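Local structure of aminopeptidase N (Francisella tularensis subsp. tularensis, 5DLL) at residues A[149-154]-A[189-195]; A[293-297]-A[705-709]; A[572-577]-A[610-615]; A[651-655]-A[680-684]. The protein is a zinc-dependent aminopeptidase of the M1 family that releases N-terminal residues from peptides and probably takes part in breaking down intracellular peptides. One frame throughout, in Å; residues are numbered along the deposited sequence.

Contact 1: A[149-154]-A[189-195]; sequences VMAAFT and KDPFKKP
Lys194 sends CG between its backbone N and carbonyl carbon (chi1 69°), and the chain, extended until its last bend at chi4, crosses the Phe153 side chain at about a right angle, Lys194 CE 4.0 Å from Phe153 CD1 and NZ 3.7 Å from Phe153 CB. NZ meets Asp190 OD2 from above the carboxylate plane in a 3.1 Å salt bridge, so the lysine gives apolar contact to the aromatic residue and a counter-charge to buried Asp190. Lys193 folds back through bends at chi3 and chi4, and its NZ donates to Met150 O at 3.0 Å. The backbones pair antiparallel in the large sheet of the N-terminal domain. Ala151 and Lys194 exchange two bonds (Ala151 N to Lys194 O, 3.0 Å), and Asp190 N donates to Phe153 O at 2.9 Å, while the return bond is weak. Between these pairs the register slips by two, a beta bulge, where the chain rounds a corner at Phe192. On its other flank strand 150-160 bonds to strand 26-36 through Ala152. Met150 and Pro195 run side by side, CG to CD 3.7 Å, and both touch Thr321; the Pro195 side chain is about 10 Å from that of zinc ligand His313.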
loop_
_atom_site.group_PDB
_atom_site.type_symbol
_atom_site.label_atom_id
_atom_site.label_comp_id
_atom_site.label_asym_id
_atom_site.label_seq_id
_atom_site.Cartn_x
_atom_site.Cartn_y
_atom_site.Cartn_z
ATOM N N VAL A 149 3.384 11.996 23.583
ATOM C CA VAL A 149 3.641 11.531 24.937
ATOM C C VAL A 149 4.013 10.053 24.863
ATOM O O VAL A 149 3.167 9.205 24.546
ATOM C CB VAL A 149 2.422 11.739 25.848
ATOM C CG1 VAL A 149 2.702 11.214 27.250
ATOM C CG2 VAL A 149 2.055 13.214 25.887
ATOM N N MET A 150 5.289 9.772 25.141
ATOM C CA MET A 150 5.859 8.435 25.031
ATOM C C MET A 150 6.429 7.990 26.369
ATOM O O MET A 150 7.147 8.749 27.021
ATOM C CB MET A 150 6.983 8.424 24.000
ATOM C CG MET A 150 6.578 8.860 22.599
ATOM S SD MET A 150 8.019 9.093 21.541
ATOM C CE MET A 150 8.767 10.418 22.491
ATOM N N ALA A 151 6.139 6.747 26.750
ATOM C CA ALA A 151 6.491 6.240 28.071
ATOM C C ALA A 151 7.014 4.808 28.027
ATOM O O ALA A 151 6.725 4.057 27.098
ATOM C CB ALA A 151 5.280 6.313 28.975
ATOM N N ALA A 152 7.785 4.445 29.051
ATOM C CA ALA A 152 8.276 3.080 29.227
ATOM C C ALA A 152 7.200 2.212 29.886
ATOM O O ALA A 152 6.741 2.512 30.987
ATOM C CB ALA A 152 9.544 3.084 30.062
ATOM N N PHE A 153 6.812 1.134 29.206
ATOM C CA PHE A 153 5.683 0.298 29.630
ATOM C C PHE A 153 6.106 -0.997 30.325
ATOM O O PHE A 153 6.838 -1.798 29.746
ATOM C CB PHE A 153 4.818 -0.078 28.419
ATOM C CG PHE A 153 3.829 0.981 28.019
ATOM C CD1 PHE A 153 4.236 2.097 27.303
ATOM C CD2 PHE A 153 2.483 0.849 28.334
ATOM C CE1 PHE A 153 3.326 3.068 26.916
ATOM C CE2 PHE A 153 1.568 1.816 27.948
ATOM C CZ PHE A 153 1.988 2.927 27.239
ATOM N N THR A 154 5.633 -1.192 31.554
ATOM C CA THR A 154 5.643 -2.507 32.199
ATOM C C THR A 154 4.199 -2.954 32.295
ATOM O O THR A 154 3.339 -2.172 32.689
ATOM C CB THR A 154 6.226 -2.459 33.622
ATOM O OG1 THR A 154 7.476 -1.759 33.608
ATOM C CG2 THR A 154 6.422 -3.875 34.175
ATOM N N LYS A 189 7.940 -6.346 29.916
ATOM C CA LYS A 189 8.602 -5.046 29.994
ATOM C C LYS A 189 9.103 -4.614 28.621
ATOM O O LYS A 189 9.693 -5.406 27.892
ATOM C CB LYS A 189 9.767 -5.099 30.987
ATOM C CG LYS A 189 10.518 -3.786 31.139
ATOM C CD LYS A 189 11.296 -3.735 32.445
ATOM C CE LYS A 189 12.330 -2.618 32.442
ATOM N NZ LYS A 189 11.746 -1.297 32.073
ATOM N N ASP A 190 8.852 -3.354 28.280
ATOM C CA ASP A 190 9.360 -2.738 27.055
ATOM C C ASP A 190 10.116 -1.468 27.466
ATOM O O ASP A 190 9.498 -0.437 27.741
ATOM C CB ASP A 190 8.207 -2.408 26.099
ATOM C CG ASP A 190 8.678 -1.825 24.768
ATOM O OD1 ASP A 190 9.851 -1.415 24.653
ATOM O OD2 ASP A 190 7.862 -1.770 23.828
ATOM N N PRO A 191 11.458 -1.542 27.502
ATOM C CA PRO A 191 12.283 -0.472 28.068
ATOM C C PRO A 191 12.346 0.817 27.260
ATOM O O PRO A 191 12.790 1.834 27.793
ATOM C CB PRO A 191 13.679 -1.104 28.143
ATOM C CG PRO A 191 13.684 -2.151 27.089
ATOM C CD PRO A 191 12.275 -2.657 26.984
ATOM N N PHE A 192 11.916 0.784 25.999
ATOM C CA PHE A 192 12.002 1.959 25.129
ATOM C C PHE A 192 10.701 2.740 25.161
ATOM O O PHE A 192 9.623 2.166 24.995
ATOM C CB PHE A 192 12.343 1.560 23.685
ATOM C CG PHE A 192 13.521 0.627 23.578
ATOM C CD1 PHE A 192 14.820 1.111 23.682
ATOM C CD2 PHE A 192 13.330 -0.741 23.399
ATOM C CE1 PHE A 192 15.902 0.250 23.601
ATOM C CE2 PHE A 192 14.408 -1.602 23.319
ATOM C CZ PHE A 192 15.696 -1.107 23.417
ATOM N N LYS A 193 10.824 4.049 25.374
ATOM C CA LYS A 193 9.688 4.968 25.346
ATOM C C LYS A 193 8.890 4.827 24.039
ATOM O O LYS A 193 9.467 4.820 22.951
ATOM C CB LYS A 193 10.171 6.414 25.493
ATOM C CG LYS A 193 10.757 6.750 26.857
ATOM C CD LYS A 193 11.560 8.046 26.823
ATOM C CE LYS A 193 10.677 9.286 26.727
ATOM N NZ LYS A 193 9.866 9.528 27.958
ATOM N N LYS A 194 7.567 4.697 24.157
ATOM C CA LYS A 194 6.684 4.642 22.994
ATOM C C LYS A 194 5.356 5.327 23.274
ATOM O O LYS A 194 4.920 5.383 24.427
ATOM C CB LYS A 194 6.430 3.192 22.568
ATOM C CG LYS A 194 5.590 2.356 23.527
ATOM C CD LYS A 194 5.243 1.014 22.895
ATOM C CE LYS A 194 4.359 0.153 23.787
ATOM N NZ LYS A 194 5.146 -0.658 24.760
ATOM N N PRO A 195 4.702 5.843 22.219
ATOM C CA PRO A 195 3.344 6.359 22.378
ATOM C C PRO A 195 2.343 5.213 22.544
ATOM O O PRO A 195 2.612 4.092 22.120
ATOM C CB PRO A 195 3.105 7.131 21.080
ATOM C CG PRO A 195 3.991 6.479 20.077
ATOM C CD PRO A 195 5.178 5.944 20.823
#

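Contact 2: A[293-297]-A[705-709]; sequences KTATD and DNMTD
This is a buried interdomain contact, in which the loop leading into helix 297-312 of the catalytic domain meets the first turn of helix 707-717 in the C-terminal helical domain. One hydrogen bond spans it: Asp297 N donates to Thr708 OG1 at 3.0 Å, with a bent angle of 135° at the hydrogen. A threonine suits the spot because its hydroxyl can accept this backbone N-H; its methyl, CG2, lies beside the Asp297 carboxylate. That carboxylate has further partners, a hydrogen bond to Tyr664 and a salt bridge to Arg674, which fix it beside Thr708. Met707 starts with CG opposite its backbone N (chi1 -168°), and bends at chi2 and chi3 fold the flexible chain back along the Lys293-Thr294 backbone. It lies against the loop's carbonyls and the Thr296 methyl, Met707 CG 3.7 Å from Thr296 CG2, with Val743 of helix 741-752 also touching it. Each segment contains a helix start with an N-cap. Asn706 OD1 accepts from Asp709 N at 2.8 Å. Thr296 caps the helix that carries zinc ligand His309, and its own backbone N donates to Asp299 OD2, a reciprocal pattern consistent with a capping box.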
loop_
_atom_site.group_PDB
_atom_site.type_symbol
_atom_site.label_atom_id
_atom_site.label_comp_id
_atom_site.label_asym_id
_atom_site.label_seq_id
_atom_site.Cartn_x
_atom_site.Cartn_y
_atom_site.Cartn_z
ATOM N N LYS A 293 0.982 -24.878 -2.682
ATOM C CA LYS A 293 -0.047 -25.295 -3.624
ATOM C C LYS A 293 -0.898 -24.115 -4.100
ATOM O O LYS A 293 -1.230 -24.029 -5.284
ATOM C CB LYS A 293 -0.967 -26.345 -2.990
ATOM C CG LYS A 293 -0.260 -27.537 -2.356
ATOM C CD LYS A 293 -1.201 -28.720 -2.144
ATOM C CE LYS A 293 -2.489 -28.338 -1.422
ATOM N NZ LYS A 293 -2.259 -27.571 -0.164
ATOM N N THR A 294 -1.238 -23.210 -3.177
ATOM C CA THR A 294 -2.272 -22.201 -3.416
ATOM C C THR A 294 -1.769 -20.799 -3.744
ATOM O O THR A 294 -2.382 -20.104 -4.553
ATOM C CB THR A 294 -3.212 -22.089 -2.203
ATOM O OG1 THR A 294 -2.454 -21.759 -1.032
ATOM C CG2 THR A 294 -3.956 -23.397 -1.986
ATOM N N ALA A 295 -0.684 -20.364 -3.112
ATOM C CA ALA A 295 -0.200 -18.995 -3.302
ATOM C C ALA A 295 0.563 -18.855 -4.621
ATOM O O ALA A 295 1.372 -19.717 -4.978
ATOM C CB ALA A 295 0.670 -18.564 -2.130
ATOM N N THR A 296 0.279 -17.777 -5.349
ATOM C CA THR A 296 1.019 -17.436 -6.560
ATOM C C THR A 296 2.283 -16.683 -6.160
ATOM O O THR A 296 2.475 -16.369 -4.985
ATOM C CB THR A 296 0.186 -16.561 -7.529
ATOM O OG1 THR A 296 -0.154 -15.313 -6.905
ATOM C CG2 THR A 296 -1.093 -17.283 -7.968
ATOM N N ASP A 297 3.142 -16.397 -7.133
ATOM C CA ASP A 297 4.368 -15.637 -6.874
ATOM C C ASP A 297 4.029 -14.253 -6.340
ATOM O O ASP A 297 4.750 -13.711 -5.507
ATOM C CB ASP A 297 5.215 -15.502 -8.145
ATOM C CG ASP A 297 5.725 -16.838 -8.662
ATOM O OD1 ASP A 297 6.050 -17.721 -7.834
ATOM O OD2 ASP A 297 5.812 -16.997 -9.904
ATOM N N ASP A 705 2.852 -27.341 -11.561
ATOM C CA ASP A 705 3.090 -27.814 -10.192
ATOM C C ASP A 705 2.953 -26.687 -9.157
ATOM O O ASP A 705 3.371 -26.836 -8.005
ATOM C CB ASP A 705 4.461 -28.516 -10.083
ATOM C CG ASP A 705 5.646 -27.556 -10.201
ATOM O OD1 ASP A 705 5.534 -26.530 -10.905
ATOM O OD2 ASP A 705 6.703 -27.841 -9.593
ATOM N N ASN A 706 2.352 -25.573 -9.572
ATOM C CA ASN A 706 2.134 -24.423 -8.698
ATOM C C ASN A 706 0.919 -23.621 -9.160
ATOM O O ASN A 706 0.409 -23.844 -10.259
ATOM C CB ASN A 706 3.379 -23.533 -8.679
ATOM C CG ASN A 706 3.630 -22.845 -10.010
ATOM O OD1 ASN A 706 2.976 -21.855 -10.342
ATOM N ND2 ASN A 706 4.587 -23.360 -10.774
ATOM N N MET A 707 0.468 -22.679 -8.336
ATOM C CA MET A 707 -0.710 -21.880 -8.685
ATOM C C MET A 707 -0.420 -20.822 -9.750
ATOM O O MET A 707 -1.278 -20.548 -10.587
ATOM C CB MET A 707 -1.324 -21.213 -7.448
ATOM C CG MET A 707 -2.707 -20.610 -7.695
ATOM S SD MET A 707 -3.945 -21.780 -8.306
ATOM C CE MET A 707 -4.015 -22.966 -6.964
ATOM N N THR A 708 0.773 -20.230 -9.723
ATOM C CA THR A 708 1.123 -19.177 -10.679
ATOM C C THR A 708 0.931 -19.645 -12.124
ATOM O O THR A 708 0.335 -18.939 -12.936
ATOM C CB THR A 708 2.572 -18.694 -10.496
ATOM O OG1 THR A 708 2.910 -18.685 -9.102
ATOM C CG2 THR A 708 2.738 -17.299 -11.083
ATOM N N ASP A 709 1.425 -20.842 -12.426
ATOM C CA ASP A 709 1.290 -21.435 -13.762
ATOM C C ASP A 709 -0.138 -21.893 -14.056
ATOM O O ASP A 709 -0.611 -21.781 -15.186
ATOM C CB ASP A 709 2.243 -22.630 -13.928
ATOM C CG ASP A 709 3.688 -22.216 -14.192
ATOM O OD1 ASP A 709 3.945 -21.034 -14.507
ATOM O OD2 ASP A 709 4.573 -23.093 -14.100
#

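Contact 3: A[572-577]-A[610-615]; sequences LQQIAT and NALLIP
The carboxamide of Gln573 has Pro615 against one face and Leu613 O in the plane of the amide. Pro615 CG and CD lie over that face, CG 3.5 Å from Gln573 OE1, while Gln573 NE2 points its N-H almost straight (172°) at Leu613 O, 3.2 Å away. The pair joins helix 565-581 to the turn that ends helix 605-612, within the C-terminal all-helical domain of ARM-repeat type. Glutamine suits this place: bent at chi2 (-83°), it is long enough to reach a carbonyl beyond the helix end, and its flat amide accepts the proline ring. Smaller apolar contacts flank it. Leu572 CD2 meets Ala611 CB at 4.0 Å, and Ala576, short enough to let the chains come close, has its CB 4.0 Å from Ile614 CD1. Phe590 of helix 588-598 also packs on Leu572, and Arg636 hydrogen-bonds to Ile614 O and Pro615 O. The ring of Pro615 extends past the amide to Thr577, its CG 3.6 Å from OG1. That hydroxyl donates back to Gln573 O at 2.7 Å, almost in line with the carbonyl bond, and the same oxygen also accepts from Thr577 N.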
loop_
_atom_site.group_PDB
_atom_site.type_symbol
_atom_site.label_atom_id
_atom_site.label_comp_id
_atom_site.label_asym_id
_atom_site.label_seq_id
_atom_site.Cartn_x
_atom_site.Cartn_y
_atom_site.Cartn_z
ATOM N N LEU A 572 8.338 3.175 -24.355
ATOM C CA LEU A 572 7.670 2.156 -25.164
ATOM C C LEU A 572 6.152 2.171 -24.942
ATOM O O LEU A 572 5.376 2.021 -25.889
ATOM C CB LEU A 572 8.240 0.768 -24.852
ATOM C CG LEU A 572 7.860 -0.379 -25.800
ATOM C CD1 LEU A 572 8.236 -0.069 -27.243
ATOM C CD2 LEU A 572 8.515 -1.676 -25.347
ATOM N N GLN A 573 5.734 2.358 -23.692
ATOM C CA GLN A 573 4.311 2.457 -23.363
ATOM C C GLN A 573 3.718 3.754 -23.931
ATOM O O GLN A 573 2.535 3.809 -24.257
ATOM C CB GLN A 573 4.092 2.382 -21.843
ATOM C CG GLN A 573 4.590 1.097 -21.182
ATOM C CD GLN A 573 3.609 -0.068 -21.261
ATOM O OE1 GLN A 573 2.594 -0.095 -20.558
ATOM N NE2 GLN A 573 3.929 -1.055 -22.095
ATOM N N GLN A 574 4.543 4.793 -24.052
ATOM C CA GLN A 574 4.108 6.065 -24.626
ATOM C C GLN A 574 3.879 5.961 -26.131
ATOM O O GLN A 574 2.983 6.607 -26.672
ATOM C CB GLN A 574 5.139 7.155 -24.336
ATOM C CG GLN A 574 4.741 8.531 -24.846
ATOM C CD GLN A 574 5.334 9.658 -24.022
ATOM O OE1 GLN A 574 5.183 9.695 -22.798
ATOM N NE2 GLN A 574 6.005 10.592 -24.689
ATOM N N ILE A 575 4.695 5.151 -26.798
ATOM C CA ILE A 575 4.565 4.926 -28.239
ATOM C C ILE A 575 3.314 4.105 -28.537
ATOM O O ILE A 575 2.459 4.531 -29.314
ATOM C CB ILE A 575 5.808 4.207 -28.809
ATOM C CG1 ILE A 575 7.018 5.147 -28.791
ATOM C CG2 ILE A 575 5.557 3.722 -30.232
ATOM C CD1 ILE A 575 8.352 4.437 -28.871
ATOM N N ALA A 576 3.219 2.932 -27.913
ATOM C CA ALA A 576 2.077 2.029 -28.086
ATOM C C ALA A 576 0.736 2.718 -27.801
ATOM O O ALA A 576 -0.252 2.455 -28.475
ATOM C CB ALA A 576 2.237 0.803 -27.195
ATOM N N THR A 577 0.713 3.598 -26.805
ATOM C CA THR A 577 -0.485 4.357 -26.465
ATOM C C THR A 577 -0.865 5.339 -27.576
ATOM O O THR A 577 -2.037 5.425 -27.949
ATOM C CB THR A 577 -0.300 5.106 -25.128
ATOM O OG1 THR A 577 -0.171 4.148 -24.071
ATOM C CG2 THR A 577 -1.485 6.024 -24.825
ATOM N N ASN A 610 6.741 -6.576 -18.540
ATOM C CA ASN A 610 5.985 -5.327 -18.350
ATOM C C ASN A 610 6.010 -4.445 -19.589
ATOM O O ASN A 610 4.987 -3.871 -19.966
ATOM C CB ASN A 610 6.511 -4.523 -17.148
ATOM C CG ASN A 610 5.642 -4.677 -15.913
ATOM O OD1 ASN A 610 5.224 -3.688 -15.311
ATOM N ND2 ASN A 610 5.360 -5.917 -15.536
ATOM N N ALA A 611 7.183 -4.337 -20.208
ATOM C CA ALA A 611 7.356 -3.512 -21.403
ATOM C C ALA A 611 6.624 -4.085 -22.620
ATOM O O ALA A 611 6.127 -3.328 -23.460
ATOM C CB ALA A 611 8.834 -3.336 -21.707
ATOM N N LEU A 612 6.546 -5.412 -22.707
ATOM C CA LEU A 612 5.927 -6.068 -23.858
ATOM C C LEU A 612 4.405 -6.217 -23.740
ATOM O O LEU A 612 3.732 -6.490 -24.738
ATOM C CB LEU A 612 6.571 -7.437 -24.116
ATOM C CG LEU A 612 8.034 -7.478 -24.582
ATOM C CD1 LEU A 612 8.418 -8.908 -24.925
ATOM C CD2 LEU A 612 8.309 -6.572 -25.772
ATOM N N LEU A 613 3.855 -6.042 -22.541
ATOM C CA LEU A 613 2.404 -6.094 -22.374
ATOM C C LEU A 613 1.817 -4.727 -22.715
ATOM O O LEU A 613 2.166 -3.723 -22.093
ATOM C CB LEU A 613 2.031 -6.524 -20.953
ATOM C CG LEU A 613 0.659 -7.187 -20.762
ATOM C CD1 LEU A 613 0.420 -8.311 -21.767
ATOM C CD2 LEU A 613 0.533 -7.711 -19.338
ATOM N N ILE A 614 0.940 -4.703 -23.717
ATOM C CA ILE A 614 0.320 -3.465 -24.202
ATOM C C ILE A 614 -0.572 -2.876 -23.094
ATOM O O ILE A 614 -1.316 -3.622 -22.448
ATOM C CB ILE A 614 -0.514 -3.728 -25.488
ATOM C CG1 ILE A 614 0.386 -4.200 -26.639
ATOM C CG2 ILE A 614 -1.281 -2.489 -25.935
ATOM C CD1 ILE A 614 1.217 -3.108 -27.282
ATOM N N PRO A 615 -0.495 -1.544 -22.863
ATOM C CA PRO A 615 -1.301 -0.936 -21.795
ATOM C C PRO A 615 -2.769 -1.345 -21.868
ATOM O O PRO A 615 -3.369 -1.301 -22.946
ATOM C CB PRO A 615 -1.169 0.570 -22.050
ATOM C CG PRO A 615 0.094 0.733 -22.815
ATOM C CD PRO A 615 0.356 -0.550 -23.550
#

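Contact 4: A[651-655]-A[680-684]; sequences WLAVY and CLSYL
Trp651 and Tyr683 form an offset stack, the six-membered ring of the indole 4.1 Å from the phenol ring between centroids, with planes only 2° apart. Trp651 CG lies opposite its carbonyl carbon (chi1 -59°), which turns the indole toward Tyr683. Tyr683 CB sits 3.6 Å from the centroid of the five-membered ring, a CH-pi contact directly over its face; Tyr683 thus lies over both rings of the indole on one face. Cys680 SG makes a sulfur-aromatic contact at the ring edge, 5.5 Å from the six-membered ring centroid, and meets Val654 CG1 at 3.7 Å. The small cysteine side chain fits against the helix backbone, Cys680 CB 3.6 Å from Trp651 O. Leu684 CD2 reaches Trp651 CB at 3.7 Å, and Tyr655 CE1 packs on Leu681 CB at 4.0 Å. Farther out, Trp651 NE1 is hydrogen-bonded to Leu643 O and Tyr683 OH to Leu612 O, which probably fix the ring rotations. Phe594 touches both residues, while Leu696 packs on Tyr655 and Leu684. The axes of the two short segments come within 9.0 Å, their directions 148° apart, the antiparallel packing of consecutive helices in a helical hairpin, as is usual in alpha-solenoid domains.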
loop_
_atom_site.group_PDB
_atom_site.type_symbol
_atom_site.label_atom_id
_atom_site.label_comp_id
_atom_site.label_asym_id
_atom_site.label_seq_id
_atom_site.Cartn_x
_atom_site.Cartn_y
_atom_site.Cartn_z
ATOM N N TRP A 651 7.143 -15.518 -30.117
ATOM C CA TRP A 651 6.365 -15.791 -28.903
ATOM C C TRP A 651 6.484 -17.264 -28.518
ATOM O O TRP A 651 6.664 -17.593 -27.349
ATOM C CB TRP A 651 4.878 -15.425 -29.085
ATOM C CG TRP A 651 4.622 -13.980 -29.424
ATOM C CD1 TRP A 651 3.984 -13.497 -30.533
ATOM C CD2 TRP A 651 5.004 -12.840 -28.655
ATOM N NE1 TRP A 651 3.947 -12.123 -30.501
ATOM C CE2 TRP A 651 4.568 -11.693 -29.360
ATOM C CE3 TRP A 651 5.670 -12.672 -27.437
ATOM C CZ2 TRP A 651 4.777 -10.399 -28.884
ATOM C CZ3 TRP A 651 5.878 -11.387 -26.964
ATOM C CH2 TRP A 651 5.435 -10.269 -27.687
ATOM N N LEU A 652 6.377 -18.137 -29.519
ATOM C CA LEU A 652 6.503 -19.583 -29.328
ATOM C C LEU A 652 7.896 -19.987 -28.839
ATOM O O LEU A 652 8.026 -20.835 -27.952
ATOM C CB LEU A 652 6.185 -20.314 -30.637
ATOM C CG LEU A 652 6.402 -21.830 -30.664
ATOM C CD1 LEU A 652 5.612 -22.523 -29.565
ATOM C CD2 LEU A 652 6.025 -22.388 -32.027
ATOM N N ALA A 653 8.928 -19.388 -29.431
ATOM C CA ALA A 653 10.318 -19.710 -29.092
ATOM C C ALA A 653 10.644 -19.333 -27.649
ATOM O O ALA A 653 11.122 -20.161 -26.864
ATOM C CB ALA A 653 11.270 -19.001 -30.048
ATOM N N VAL A 654 10.364 -18.080 -27.307
ATOM C CA VAL A 654 10.620 -17.574 -25.964
ATOM C C VAL A 654 9.737 -18.275 -24.927
ATOM O O VAL A 654 10.160 -18.467 -23.790
ATOM C CB VAL A 654 10.439 -16.043 -25.885
ATOM C CG1 VAL A 654 10.643 -15.549 -24.461
ATOM C CG2 VAL A 654 11.419 -15.341 -26.818
ATOM N N TYR A 655 8.527 -18.672 -25.307
ATOM C CA TYR A 655 7.686 -19.447 -24.397
ATOM C C TYR A 655 8.419 -20.721 -24.013
ATOM O O TYR A 655 8.642 -20.975 -22.835
ATOM C CB TYR A 655 6.324 -19.797 -25.016
ATOM C CG TYR A 655 5.473 -20.695 -24.130
ATOM C CD1 TYR A 655 4.653 -20.156 -23.140
ATOM C CD2 TYR A 655 5.502 -22.083 -24.268
ATOM C CE1 TYR A 655 3.883 -20.971 -22.319
ATOM C CE2 TYR A 655 4.737 -22.908 -23.453
ATOM C CZ TYR A 655 3.929 -22.348 -22.479
ATOM O OH TYR A 655 3.164 -23.157 -21.669
ATOM N N CYS A 680 4.078 -14.267 -23.212
ATOM C CA CYS A 680 4.178 -14.994 -24.476
ATOM C C CYS A 680 2.889 -15.745 -24.787
ATOM O O CYS A 680 2.351 -15.627 -25.884
ATOM C CB CYS A 680 5.349 -15.981 -24.444
ATOM S SG CYS A 680 6.974 -15.197 -24.446
ATOM N N LEU A 681 2.394 -16.497 -23.806
ATOM C CA LEU A 681 1.194 -17.318 -23.986
ATOM C C LEU A 681 -0.075 -16.504 -24.274
ATOM O O LEU A 681 -0.986 -17.008 -24.934
ATOM C CB LEU A 681 0.973 -18.221 -22.762
ATOM C CG LEU A 681 -0.189 -19.223 -22.839
ATOM C CD1 LEU A 681 -0.065 -20.131 -24.055
ATOM C CD2 LEU A 681 -0.271 -20.040 -21.559
ATOM N N SER A 682 -0.139 -15.263 -23.787
ATOM C CA SER A 682 -1.290 -14.393 -24.056
ATOM C C SER A 682 -1.285 -13.931 -25.508
ATOM O O SER A 682 -2.341 -13.835 -26.129
ATOM C CB SER A 682 -1.339 -13.181 -23.102
ATOM O OG SER A 682 -0.592 -12.073 -23.586
ATOM N N TYR A 683 -0.097 -13.659 -26.045
ATOM C CA TYR A 683 0.030 -13.284 -27.454
ATOM C C TYR A 683 -0.250 -14.452 -28.402
ATOM O O TYR A 683 -0.688 -14.240 -29.530
ATOM C CB TYR A 683 1.410 -12.701 -27.739
ATOM C CG TYR A 683 1.530 -11.243 -27.381
ATOM C CD1 TYR A 683 1.064 -10.255 -28.247
ATOM C CD2 TYR A 683 2.112 -10.847 -26.180
ATOM C CE1 TYR A 683 1.176 -8.912 -27.925
ATOM C CE2 TYR A 683 2.231 -9.509 -25.850
ATOM C CZ TYR A 683 1.762 -8.545 -26.725
ATOM O OH TYR A 683 1.875 -7.214 -26.395
ATOM N N LEU A 684 0.001 -15.678 -27.949
ATOM C CA LEU A 684 -0.340 -16.864 -28.736
ATOM C C LEU A 684 -1.863 -17.075 -28.843
ATOM O O LEU A 684 -2.348 -17.663 -29.820
ATOM C CB LEU A 684 0.342 -18.110 -28.152
ATOM C CG LEU A 684 1.880 -18.122 -28.186
ATOM C CD1 LEU A 684 2.425 -19.326 -27.425
ATOM C CD2 LEU A 684 2.423 -18.092 -29.614
#

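From the N terminus, contact 1 comes first, closing a short, strand-rich loop of 34 residues within the N-terminal beta domain. Contact 2 then opens in the catalytic domain and closes more than 400 residues later in the C-terminal helical domain, so it ties those two parts together. Inside its long loop lie contact 3 and contact 4, in series, each closing a small helical loop of the same domain. These two touch through the end of helix 605-612 and Tyr683, and their centres are about 17 Å apart. Contact 1 stands alone, its centre about 43 Å from that of contact 2 and across the chain's centre from contacts 3 and 4.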